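Local structure of putative cellulase CEL6 (Mycobacterium tuberculosis, 1UP3) at residues 21-35 / 280-294. The protein is a family 6 glycoside hydrolase, an endoglucanase that probably cleaves the internal beta-1,4 bonds of cellulose. Sequence-based numbering, arbitrary orientation.
Sequences AARNANPPNAELTSV and FVSQYAIDLAHNAGQ
The ring of Phe280 meets Leu32 at its edge, with Leu32 CD2 4.1 Å from Phe280 CZ and near the ring plane. Ala21 CB comes at the same ring obliquely, near CE2. Phe280 also touches Ala17 and Ala18 of helix 17-24. The amide of Gln294 is another flat group at the contact. Its NE2 donates to Ser34 OG at 2.6 Å, with the hydroxyl 17° out of the amide plane. The bond is bent, the N-H...O angle being 133°. The Ser34 hydroxyl is turned away from its own backbone N, and this brings OG to Gln294.

Helix segment 30-35 and helix 282-291 pack almost at right angles (91°), their axes 8.5 Å apart at closest approach. In this family 6 catalytic domain the contact ties the C-terminal helix to two short helices that precede the first strand of the parallel sheet. Leu32 crosses Ile286 at a slant, with Leu32 CG 3.9 Å from Ile286 CG1, and its CD2 rests on Ala285 CB. Asn29 caps helix 30-36: its OD1 accepts from Leu32 N in the carbonyl plane. The same side chain lies against the CG1-CD1 arm of Ile286.

Glu31 CB sits 3.5 Å from Ala289 CB. A bend at chi2 turns its carboxylate to the chain end, where Glu31 OE2 is 2.5 Å from Gln294 OXT. At this distance one of the two acid groups probably holds a proton and donates it. A Schellman motif with Gly293 at C-prime ends helix 282-291 and brings Gln294 N onto Ala289 O.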
loop_
_atom_site.group_PDB
_atom_site.type_symbol
_atom_site.label_atom_id
_atom_site.label_comp_id
_atom_site.label_asym_id
_atom_site.label_seq_id
_atom_site.Cartn_x
_atom_site.Cartn_y
_atom_site.Cartn_z
ATOM N N ALA A 21 4.754 -18.989 -8.048
ATOM C CA ALA A 21 3.616 -19.805 -8.468
ATOM C C ALA A 21 3.506 -19.922 -9.985
ATOM O O ALA A 21 3.222 -20.990 -10.514
ATOM C CB ALA A 21 2.310 -19.297 -7.861
ATOM N N ALA A 22 3.693 -18.818 -10.707
ATOM C CA ALA A 22 3.498 -18.825 -12.162
ATOM C C ALA A 22 4.550 -19.709 -12.838
ATOM O O ALA A 22 4.270 -20.401 -13.816
ATOM C CB ALA A 22 3.594 -17.423 -12.689
ATOM N N ARG A 23 5.757 -19.675 -12.302
ATOM C CA ARG A 23 6.858 -20.484 -12.834
ATOM C C ARG A 23 6.722 -21.968 -12.505
ATOM O O ARG A 23 7.186 -22.822 -13.280
ATOM C CB ARG A 23 8.194 -19.963 -12.359
ATOM C CG ARG A 23 8.560 -18.642 -13.019
ATOM C CD ARG A 23 9.988 -18.222 -12.722
ATOM N NE ARG A 23 10.038 -17.338 -11.572
ATOM C CZ ARG A 23 11.080 -17.203 -10.748
ATOM N NH1 ARG A 23 12.185 -17.921 -10.920
ATOM N NH2 ARG A 23 10.992 -16.354 -9.715
ATOM N N ASN A 24 6.058 -22.279 -11.397
ATOM C CA ASN A 24 5.855 -23.666 -10.947
ATOM C C ASN A 24 4.623 -24.318 -11.563
ATOM O O ASN A 24 4.513 -25.563 -11.611
ATOM C CB ASN A 24 5.700 -23.710 -9.439
ATOM C CG ASN A 24 7.016 -23.763 -8.704
ATOM O OD1 ASN A 24 7.917 -24.544 -9.043
ATOM N ND2 ASN A 24 7.115 -22.954 -7.640
ATOM N N ALA A 25 3.693 -23.501 -12.053
ATOM C CA ALA A 25 2.431 -24.002 -12.560
ATOM C C ALA A 25 2.678 -25.033 -13.679
ATOM O O ALA A 25 3.446 -24.793 -14.602
ATOM C CB ALA A 25 1.599 -22.883 -13.071
ATOM N N ASN A 26 2.018 -26.185 -13.565
ATOM C CA ASN A 26 2.198 -27.253 -14.547
ATOM C C ASN A 26 0.830 -27.841 -14.844
ATOM O O ASN A 26 0.287 -28.537 -13.990
ATOM C CB ASN A 26 3.134 -28.305 -13.953
ATOM C CG ASN A 26 3.340 -29.495 -14.868
ATOM O OD1 ASN A 26 3.060 -29.418 -16.060
ATOM N ND2 ASN A 26 3.835 -30.619 -14.296
ATOM N N PRO A 27 0.241 -27.523 -16.004
ATOM C CA PRO A 27 0.846 -26.692 -17.040
ATOM C C PRO A 27 0.785 -25.186 -16.720
ATOM O O PRO A 27 0.116 -24.829 -15.742
ATOM C CB PRO A 27 -0.047 -26.979 -18.250
ATOM C CG PRO A 27 -1.324 -27.298 -17.695
ATOM C CD PRO A 27 -1.105 -27.949 -16.388
ATOM N N PRO A 28 1.453 -24.342 -17.504
ATOM C CA PRO A 28 1.413 -22.901 -17.264
ATOM C C PRO A 28 -0.024 -22.377 -17.151
ATOM O O PRO A 28 -0.933 -22.861 -17.834
ATOM C CB PRO A 28 2.132 -22.320 -18.474
ATOM C CG PRO A 28 3.094 -23.391 -18.876
ATOM C CD PRO A 28 2.327 -24.667 -18.649
ATOM N N ASN A 29 -0.233 -21.412 -16.248
ATOM C CA ASN A 29 -1.534 -20.905 -15.934
ATOM C C ASN A 29 -1.579 -19.421 -16.317
ATOM O O ASN A 29 -0.759 -18.611 -15.815
ATOM C CB ASN A 29 -1.785 -21.111 -14.441
ATOM C CG ASN A 29 -3.130 -20.622 -13.992
ATOM O OD1 ASN A 29 -3.314 -19.429 -13.742
ATOM N ND2 ASN A 29 -4.069 -21.540 -13.817
ATOM N N ALA A 30 -2.520 -19.071 -17.202
ATOM C CA ALA A 30 -2.575 -17.728 -17.750
ATOM C C ALA A 30 -2.856 -16.681 -16.684
ATOM O O ALA A 30 -2.346 -15.551 -16.778
ATOM C CB ALA A 30 -3.667 -17.654 -18.843
ATOM N N GLU A 31 -3.679 -17.046 -15.708
ATOM C CA GLU A 31 -4.087 -16.111 -14.675
ATOM C C GLU A 31 -2.906 -15.796 -13.765
ATOM O O GLU A 31 -2.667 -14.635 -13.440
ATOM C CB GLU A 31 -5.235 -16.665 -13.824
ATOM C CG GLU A 31 -6.559 -16.830 -14.569
ATOM C CD GLU A 31 -6.559 -18.015 -15.550
ATOM O OE1 GLU A 31 -6.020 -19.082 -15.224
ATOM O OE2 GLU A 31 -7.081 -17.891 -16.694
ATOM N N LEU A 32 -2.164 -16.814 -13.350
ATOM C CA LEU A 32 -1.004 -16.559 -12.496
ATOM C C LEU A 32 0.078 -15.785 -13.234
ATOM O O LEU A 32 0.716 -14.900 -12.662
ATOM C CB LEU A 32 -0.413 -17.838 -11.931
ATOM C CG LEU A 32 -1.212 -18.591 -10.908
ATOM C CD1 LEU A 32 -0.529 -19.892 -10.566
ATOM C CD2 LEU A 32 -1.324 -17.754 -9.608
ATOM N N THR A 33 0.287 -16.113 -14.511
ATOM C CA THR A 33 1.283 -15.413 -15.279
ATOM C C THR A 33 0.905 -13.917 -15.385
ATOM O O THR A 33 1.770 -13.066 -15.275
ATOM C CB THR A 33 1.421 -16.064 -16.624
ATOM O OG1 THR A 33 2.079 -17.336 -16.448
ATOM C CG2 THR A 33 2.336 -15.280 -17.535
ATOM N N SER A 34 -0.366 -13.618 -15.619
ATOM C CA SER A 34 -0.832 -12.224 -15.733
ATOM C C SER A 34 -0.535 -11.433 -14.474
ATOM O O SER A 34 0.078 -10.360 -14.532
ATOM C CB SER A 34 -2.326 -12.170 -16.009
ATOM O OG SER A 34 -2.745 -10.817 -16.156
ATOM N N VAL A 35 -0.941 -11.983 -13.339
ATOM C CA VAL A 35 -0.684 -11.338 -12.033
ATOM C C VAL A 35 0.822 -11.187 -11.772
ATOM O O VAL A 35 1.291 -10.131 -11.341
ATOM C CB VAL A 35 -1.392 -12.147 -10.896
ATOM C CG1 VAL A 35 -0.965 -11.684 -9.511
ATOM C CG2 VAL A 35 -2.922 -12.078 -11.087
ATOM N N PHE A 280 0.397 -16.010 0.394
ATOM C CA PHE A 280 -0.061 -16.116 -0.982
ATOM C C PHE A 280 -0.865 -17.383 -1.206
ATOM O O PHE A 280 -0.437 -18.485 -0.830
ATOM C CB PHE A 280 1.123 -16.102 -1.963
ATOM C CG PHE A 280 0.700 -16.063 -3.377
ATOM C CD1 PHE A 280 0.328 -14.871 -3.988
ATOM C CD2 PHE A 280 0.641 -17.225 -4.133
ATOM C CE1 PHE A 280 -0.079 -14.833 -5.320
ATOM C CE2 PHE A 280 0.221 -17.182 -5.484
ATOM C CZ PHE A 280 -0.142 -16.010 -6.065
ATOM N N VAL A 281 -1.999 -17.238 -1.864
ATOM C CA VAL A 281 -2.896 -18.340 -2.176
ATOM C C VAL A 281 -3.124 -18.313 -3.678
ATOM O O VAL A 281 -3.825 -17.426 -4.200
ATOM C CB VAL A 281 -4.251 -18.193 -1.455
ATOM C CG1 VAL A 281 -5.144 -19.401 -1.718
ATOM C CG2 VAL A 281 -4.038 -17.997 0.010
ATOM N N SER A 282 -2.567 -19.289 -4.401
ATOM C CA SER A 282 -2.720 -19.259 -5.867
ATOM C C SER A 282 -4.175 -19.160 -6.305
ATOM O O SER A 282 -4.510 -18.460 -7.268
ATOM C CB SER A 282 -2.071 -20.479 -6.548
ATOM O OG SER A 282 -0.669 -20.373 -6.520
ATOM N N GLN A 283 -5.066 -19.915 -5.662
ATOM C CA GLN A 283 -6.478 -19.913 -6.004
ATOM C C GLN A 283 -7.083 -18.518 -5.909
ATOM O O GLN A 283 -7.918 -18.158 -6.711
ATOM C CB GLN A 283 -7.269 -20.885 -5.101
ATOM C CG GLN A 283 -8.742 -20.963 -5.476
ATOM C CD GLN A 283 -8.918 -21.733 -6.730
ATOM O OE1 GLN A 283 -8.511 -22.899 -6.787
ATOM N NE2 GLN A 283 -9.447 -21.095 -7.786
ATOM N N TYR A 284 -6.691 -17.748 -4.901
ATOM C CA TYR A 284 -7.185 -16.381 -4.756
ATOM C C TYR A 284 -6.757 -15.506 -5.936
ATOM O O TYR A 284 -7.603 -14.758 -6.497
ATOM C CB TYR A 284 -6.711 -15.749 -3.456
ATOM C CG TYR A 284 -7.403 -16.235 -2.180
ATOM C CD1 TYR A 284 -8.315 -17.287 -2.184
ATOM C CD2 TYR A 284 -7.018 -15.712 -0.975
ATOM C CE1 TYR A 284 -8.900 -17.717 -1.013
ATOM C CE2 TYR A 284 -7.606 -16.127 0.233
ATOM C CZ TYR A 284 -8.552 -17.113 0.192
ATOM O OH TYR A 284 -9.151 -17.551 1.377
ATOM N N ALA A 285 -5.488 -15.607 -6.330
ATOM C CA ALA A 285 -5.015 -14.859 -7.516
ATOM C C ALA A 285 -5.752 -15.293 -8.788
ATOM O O ALA A 285 -6.187 -14.454 -9.600
ATOM C CB ALA A 285 -3.513 -14.976 -7.680
ATOM N N ILE A 286 -5.920 -16.604 -8.950
ATOM C CA ILE A 286 -6.622 -17.127 -10.120
ATOM C C ILE A 286 -8.071 -16.643 -10.166
ATOM O O ILE A 286 -8.567 -16.246 -11.223
ATOM C CB ILE A 286 -6.507 -18.662 -10.126
ATOM C CG1 ILE A 286 -5.073 -19.043 -10.434
ATOM C CG2 ILE A 286 -7.437 -19.310 -11.144
ATOM C CD1 ILE A 286 -4.685 -20.474 -10.049
ATOM N N ASP A 287 -8.778 -16.676 -9.031
ATOM C CA ASP A 287 -10.167 -16.213 -9.012
ATOM C C ASP A 287 -10.294 -14.703 -9.340
ATOM O O ASP A 287 -11.171 -14.292 -10.113
ATOM C CB ASP A 287 -10.844 -16.542 -7.684
ATOM C CG ASP A 287 -11.026 -18.068 -7.451
ATOM O OD1 ASP A 287 -10.844 -18.896 -8.375
ATOM O OD2 ASP A 287 -11.358 -18.527 -6.348
ATOM N N LEU A 288 -9.410 -13.881 -8.760
ATOM C CA LEU A 288 -9.399 -12.453 -9.086
ATOM C C LEU A 288 -9.191 -12.216 -10.589
ATOM O O LEU A 288 -9.870 -11.388 -11.180
ATOM C CB LEU A 288 -8.308 -11.715 -8.303
ATOM C CG LEU A 288 -8.632 -11.547 -6.807
ATOM C CD1 LEU A 288 -7.370 -11.254 -6.054
ATOM C CD2 LEU A 288 -9.648 -10.417 -6.555
ATOM N N ALA A 289 -8.258 -12.949 -11.187
ATOM C CA ALA A 289 -8.006 -12.848 -12.636
ATOM C C ALA A 289 -9.164 -13.397 -13.469
ATOM O O ALA A 289 -9.597 -12.750 -14.452
ATOM C CB ALA A 289 -6.732 -13.604 -12.991
ATOM N N HIS A 290 -9.676 -14.577 -13.108
ATOM C CA HIS A 290 -10.852 -15.136 -13.788
ATOM C C HIS A 290 -12.031 -14.183 -13.781
ATOM O O HIS A 290 -12.748 -14.054 -14.777
ATOM C CB HIS A 290 -11.282 -16.447 -13.105
ATOM C CG HIS A 290 -12.339 -17.203 -13.838
ATOM N ND1 HIS A 290 -12.087 -17.889 -15.008
ATOM C CD2 HIS A 290 -13.657 -17.373 -13.571
ATOM C CE1 HIS A 290 -13.205 -18.465 -15.421
ATOM N NE2 HIS A 290 -14.172 -18.166 -14.568
ATOM N N ASN A 291 -12.299 -13.554 -12.639
ATOM C CA ASN A 291 -13.411 -12.626 -12.538
ATOM C C ASN A 291 -13.208 -11.366 -13.372
ATOM O O ASN A 291 -14.190 -10.687 -13.699
ATOM C CB ASN A 291 -13.684 -12.279 -11.070
ATOM C CG ASN A 291 -14.182 -13.496 -10.251
ATOM O OD1 ASN A 291 -14.651 -14.507 -10.820
ATOM N ND2 ASN A 291 -14.086 -13.397 -8.925
ATOM N N ALA A 292 -11.944 -11.070 -13.702
ATOM C CA ALA A 292 -11.600 -9.957 -14.602
ATOM C C ALA A 292 -11.640 -10.427 -16.067
ATOM O O ALA A 292 -11.224 -9.683 -16.966
ATOM C CB ALA A 292 -10.218 -9.401 -14.264
ATOM N N GLY A 293 -12.076 -11.674 -16.283
ATOM C CA GLY A 293 -12.188 -12.244 -17.626
ATOM C C GLY A 293 -10.918 -12.812 -18.194
ATOM O O GLY A 293 -10.897 -13.197 -19.379
ATOM N N GLN A 294 -9.865 -12.914 -17.376
ATOM C CA GLN A 294 -8.606 -13.530 -17.766
ATOM C C GLN A 294 -8.450 -14.983 -17.289
ATOM O O GLN A 294 -9.368 -15.594 -16.736
ATOM C CB GLN A 294 -7.447 -12.683 -17.259
ATOM C CG GLN A 294 -7.296 -11.399 -18.062
ATOM C CD GLN A 294 -6.235 -10.489 -17.482
ATOM O OE1 GLN A 294 -6.527 -9.374 -17.045
ATOM N NE2 GLN A 294 -5.002 -10.963 -17.470
ATOM O OXT GLN A 294 -7.396 -15.590 -17.519
#